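Cell shape determining protein MreC (Streptococcus pneumoniae, PDB 2QF4) helps form and maintain cell shape, probably as part of the elongasome that builds peripheral peptidoglycan, this chain being its major extracellular domain. Local coordinates at residues Ala11-Arg16 against Gln23-Asp28; Ile42-Leu47 against His156-Ile161. All coordinates share one frame; numbering follows the deposited sequence.

Interaction 1: Ala11-Arg16 against Gln23-Asp28; sequences ADVIMR and QELTLD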
# COMPACT_ATOMS: atom_id res chain seq x y z
N ALA A 11 -12.44 4.47 11.03
CA ALA A 11 -12.13 5.11 12.31
C ALA A 11 -11.62 6.52 12.04
O ALA A 11 -11.15 6.85 10.97
CB ALA A 11 -11.09 4.30 13.08
N ASP A 12 -11.75 7.37 13.06
CA ASP A 12 -11.27 8.76 12.96
C ASP A 12 -9.76 8.86 13.10
O ASP A 12 -9.16 8.17 13.93
CB ASP A 12 -11.86 9.59 14.11
CG ASP A 12 -13.34 9.45 14.25
OD1 ASP A 12 -14.06 9.94 13.37
OD2 ASP A 12 -13.77 8.85 15.24
N VAL A 13 -9.17 9.77 12.34
CA VAL A 13 -7.78 10.19 12.57
C VAL A 13 -7.73 11.09 13.81
O VAL A 13 -8.41 12.11 13.86
CB VAL A 13 -7.25 10.96 11.36
CG1 VAL A 13 -5.83 11.42 11.60
CG2 VAL A 13 -7.33 10.06 10.10
N ILE A 14 -6.96 10.69 14.80
CA ILE A 14 -6.77 11.46 16.00
C ILE A 14 -5.35 12.01 16.13
O ILE A 14 -5.13 12.95 16.90
CB ILE A 14 -7.23 10.73 17.28
CG1 ILE A 14 -6.60 9.35 17.39
CG2 ILE A 14 -8.78 10.67 17.34
CD1 ILE A 14 -6.72 8.71 18.76
N MET A 15 -4.37 11.43 15.45
CA MET A 15 -3.03 12.02 15.40
C MET A 15 -2.47 11.83 14.00
O MET A 15 -2.78 10.84 13.32
CB MET A 15 -2.07 11.39 16.42
CG MET A 15 -2.38 11.72 17.86
SD MET A 15 -3.62 10.72 18.68
CE MET A 15 -2.63 9.26 18.91
N ARG A 16 -1.62 12.75 13.60
CA ARG A 16 -0.93 12.78 12.30
C ARG A 16 0.47 13.29 12.53
O ARG A 16 0.65 14.33 13.13
CB ARG A 16 -1.67 13.69 11.31
CG ARG A 16 -1.04 13.93 9.97
CD ARG A 16 -1.80 14.93 9.07
NE ARG A 16 -2.99 14.39 8.41
CZ ARG A 16 -3.10 13.54 7.41
NH1 ARG A 16 -4.35 13.23 7.08
NH2 ARG A 16 -2.07 13.13 6.69
N GLN A 23 6.10 9.27 8.62
CA GLN A 23 4.75 9.67 8.24
C GLN A 23 3.76 8.60 8.61
O GLN A 23 3.84 7.48 8.17
CB GLN A 23 4.73 9.99 6.76
CG GLN A 23 5.70 11.15 6.45
CD GLN A 23 5.93 11.43 5.01
OE1 GLN A 23 7.08 11.68 4.63
NE2 GLN A 23 4.93 11.42 4.23
N GLU A 24 2.84 8.99 9.47
CA GLU A 24 1.92 8.05 10.08
C GLU A 24 0.72 8.76 10.61
O GLU A 24 0.73 9.95 10.85
CB GLU A 24 2.62 7.29 11.19
CG GLU A 24 3.04 8.16 12.34
CD GLU A 24 3.49 7.36 13.52
OE1 GLU A 24 4.16 6.29 13.38
OE2 GLU A 24 3.23 7.86 14.63
N LEU A 25 -0.33 7.98 10.82
CA LEU A 25 -1.58 8.44 11.42
C LEU A 25 -1.95 7.48 12.53
O LEU A 25 -1.64 6.29 12.50
CB LEU A 25 -2.76 8.37 10.38
CG LEU A 25 -2.62 9.06 9.05
CD1 LEU A 25 -3.79 8.75 8.20
CD2 LEU A 25 -2.46 10.60 9.28
N THR A 26 -2.64 8.00 13.54
CA THR A 26 -3.27 7.19 14.58
C THR A 26 -4.76 7.31 14.44
O THR A 26 -5.31 8.42 14.35
CB THR A 26 -2.85 7.64 15.99
OG1 THR A 26 -1.44 7.63 16.06
CG2 THR A 26 -3.43 6.71 17.05
N LEU A 27 -5.43 6.15 14.46
CA LEU A 27 -6.87 6.04 14.41
C LEU A 27 -7.42 5.66 15.79
O LEU A 27 -6.77 4.96 16.57
CB LEU A 27 -7.29 4.97 13.38
CG LEU A 27 -6.66 5.09 12.02
CD1 LEU A 27 -7.18 3.93 11.11
CD2 LEU A 27 -6.95 6.43 11.41
N ASP A 28 -8.65 6.09 16.05
CA ASP A 28 -9.33 5.88 17.33
C ASP A 28 -10.11 4.57 17.43
O ASP A 28 -11.05 4.52 18.20
CB ASP A 28 -10.21 7.07 17.67
CG ASP A 28 -11.41 7.23 16.75
OD1 ASP A 28 -11.57 6.48 15.77
OD2 ASP A 28 -12.19 8.17 17.05
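Ala11 rests its CB against CB of Leu27, 3.9 Å away, where the two antiparallel strands of a β hairpin begin to pair. At Asp12 the backbone grips Asp28 twice: Asp12 N donates to Asp28 OD1 (2.9 Å), reaching it from above the carboxylate plane, and Asp28 N returns a bond to Asp12 O. The two carboxylates meet with their planes 77° apart and OD2 of Asp12 only 2.5 Å from OD2 of Asp28, a separation at which one acid probably carries a proton. Val13 forms a non-hydrogen-bonded pair with Leu27, and its CG2 touches Leu27 CD2 on the face it shares with Leu25 and Arg16. The hairpin then illustrates how a strand absorbs an extra residue: Ile14 and Met15 both face Thr26 in a classic β bulge. Thr26 O takes a nearly straight bond from Ile14 N (2.8 Å) and a weak one from Met15 N (3.3 Å), while Thr26 N donates to Met15 O. In the conformer described, bends at chi2 (83°) and chi3 (75°) curl the Met15 chain back and bring CE over Thr26 CB and CG2, though so short an approach is doubtful. Arg16, likewise in one of two conformers, runs alongside Leu25 and lays one guanidinium face over Leu25 CD2, 3.5 Å from Arg16 CZ; its NH2 is hydrogen-bonded to Thr155 OG1. Within the six-stranded barrel, strand 24-27 continues the sheet into strand 59-63, with Leu25 and Leu27 touching Leu63 and Val61, while Ile161 of strand 160-166 packs against Val13, Leu25 and Leu27.

Interaction 2: Ile42-Leu47 against His156-Ile161; sequences IANGGL and HNVDVI
A tight β hairpin, strand 40-43 turning into strand 46-54, presents its corner to the chain segment that leads into strand 160-166, and the meeting is mostly apolar, with the Asn44 amide at its rim. Ala43 CB points at this segment and is touched by two side chains, Val158 CG1 at 3.8 Å and Ile161 CD1 at 3.9 Å. The two methyls of Val158 divide the work: with CG1 anti to the backbone N (chi1 170°) and directed to Ala43, CG2 is left to meet the amide of Asn44, whose ND2 lies 3.4 Å away, the two side chains passing alongside with opposite headings. The hairpin's connection is a type I' turn from Ala43 to Gly46, closed by reciprocal backbone bonds of 3.0 Å, Ala43 N to Gly46 O and Gly46 N to Ala43 O. Asn44 and Gly45 occupy its corners with positive phi (54° and 80°). Strands 40-43 and 160-166 are antiparallel neighbours in the barrel, joined by backbone bonding between Ile42 and Glu162. Beside this pairing, Ile161 CG2 approaches Ile42 O at 3.7 Å, and Ile161 also packs on Ala41 and Val13. Asn44 ND2 makes a weak hydrogen bond to Asp154 O, just before the second segment.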
# COMPACT_ATOMS: atom_id res chain seq x y z
N ILE A 42 -7.09 2.63 3.62
CA ILE A 42 -7.60 3.32 2.44
C ILE A 42 -8.26 4.65 2.78
O ILE A 42 -8.86 4.86 3.84
CB ILE A 42 -8.54 2.38 1.62
CG1 ILE A 42 -9.92 2.23 2.16
CG2 ILE A 42 -7.92 1.00 1.48
CD1 ILE A 42 -10.88 1.63 1.12
N ALA A 43 -8.17 5.56 1.82
CA ALA A 43 -8.89 6.82 1.84
C ALA A 43 -9.14 7.19 0.43
O ALA A 43 -8.33 6.96 -0.44
CB ALA A 43 -8.06 7.92 2.50
N ASN A 44 -10.28 7.84 0.19
CA ASN A 44 -10.57 8.36 -1.14
C ASN A 44 -10.47 7.23 -2.20
O ASN A 44 -10.05 7.50 -3.34
CB ASN A 44 -9.58 9.52 -1.46
CG ASN A 44 -9.75 10.77 -0.54
OD1 ASN A 44 -10.85 11.11 -0.13
ND2 ASN A 44 -8.63 11.47 -0.26
N GLY A 45 -10.87 6.01 -1.85
CA GLY A 45 -10.85 4.88 -2.80
C GLY A 45 -9.53 4.18 -3.03
O GLY A 45 -9.49 3.14 -3.74
N GLY A 46 -8.44 4.68 -2.45
CA GLY A 46 -7.14 4.14 -2.75
C GLY A 46 -6.30 3.85 -1.53
O GLY A 46 -6.56 4.31 -0.40
N LEU A 47 -5.23 3.10 -1.76
CA LEU A 47 -4.31 2.74 -0.67
C LEU A 47 -3.55 3.95 -0.17
O LEU A 47 -2.95 4.69 -0.94
CB LEU A 47 -3.30 1.71 -1.18
CG LEU A 47 -2.43 1.06 -0.09
CD1 LEU A 47 -3.30 0.22 0.88
CD2 LEU A 47 -1.31 0.24 -0.71
N HIS A 156 -4.54 13.96 2.59
CA HIS A 156 -4.68 15.41 2.75
C HIS A 156 -6.14 15.76 2.99
O HIS A 156 -7.00 15.39 2.21
CB HIS A 156 -4.15 16.11 1.49
CG HIS A 156 -4.14 17.60 1.59
ND1 HIS A 156 -3.33 18.28 2.46
CD2 HIS A 156 -4.86 18.54 0.92
CE1 HIS A 156 -3.53 19.58 2.33
NE2 HIS A 156 -4.46 19.77 1.41
N ASN A 157 -6.41 16.45 4.10
CA ASN A 157 -7.78 16.81 4.47
C ASN A 157 -8.73 15.61 4.55
O ASN A 157 -9.91 15.68 4.20
CB ASN A 157 -8.35 17.87 3.51
CG ASN A 157 -7.53 19.16 3.51
OD1 ASN A 157 -6.99 19.58 4.54
ND2 ASN A 157 -7.46 19.81 2.35
N VAL A 158 -8.17 14.49 5.01
CA VAL A 158 -8.95 13.29 5.27
C VAL A 158 -8.96 13.06 6.77
O VAL A 158 -7.90 13.07 7.40
CB VAL A 158 -8.30 12.08 4.53
CG1 VAL A 158 -8.92 10.76 4.94
CG2 VAL A 158 -8.43 12.27 3.02
N ASP A 159 -10.12 12.82 7.36
CA ASP A 159 -10.13 12.55 8.80
C ASP A 159 -10.79 11.24 9.21
O ASP A 159 -10.93 11.02 10.37
CB ASP A 159 -10.56 13.78 9.60
CG ASP A 159 -12.10 13.97 9.53
OD1 ASP A 159 -12.79 13.30 8.76
OD2 ASP A 159 -12.64 14.87 10.25
N VAL A 160 -11.14 10.40 8.25
CA VAL A 160 -11.61 9.04 8.52
C VAL A 160 -10.83 8.15 7.57
O VAL A 160 -10.70 8.46 6.38
CB VAL A 160 -13.14 8.90 8.29
CG1 VAL A 160 -13.57 7.43 8.39
CG2 VAL A 160 -13.92 9.81 9.26
N ILE A 161 -10.31 7.05 8.09
CA ILE A 161 -9.57 6.06 7.32
C ILE A 161 -10.28 4.73 7.47
O ILE A 161 -10.77 4.41 8.53
CB ILE A 161 -8.13 5.97 7.86
CG1 ILE A 161 -7.40 7.30 7.70
CG2 ILE A 161 -7.35 4.81 7.23
CD1 ILE A 161 -7.16 7.77 6.29

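How the interactions relate
From the N terminus, strand 6-16 meets strand 24-27 in interaction 1, which closes a short loop of six residues. Interaction 2 opens only after this hairpin and spans 108 residues, which hold the rest of strand 46-54, strand 59-63 and then the whole second barrel of this α-lytic protease fold. The two contacts are therefore in series, neither nested nor crossed. In space they nevertheless adjoin, with centres about 11 Å apart, because strand 160-166 and the residue just before it lie along strand 6-16: probable hydrogen bonds run from Val13 N to Asp159 O (2.9 Å) and from Ile161 N to Ala11 O (3.0 Å). The late strand thus closes the first barrel, linking its opening hairpin to the one that follows.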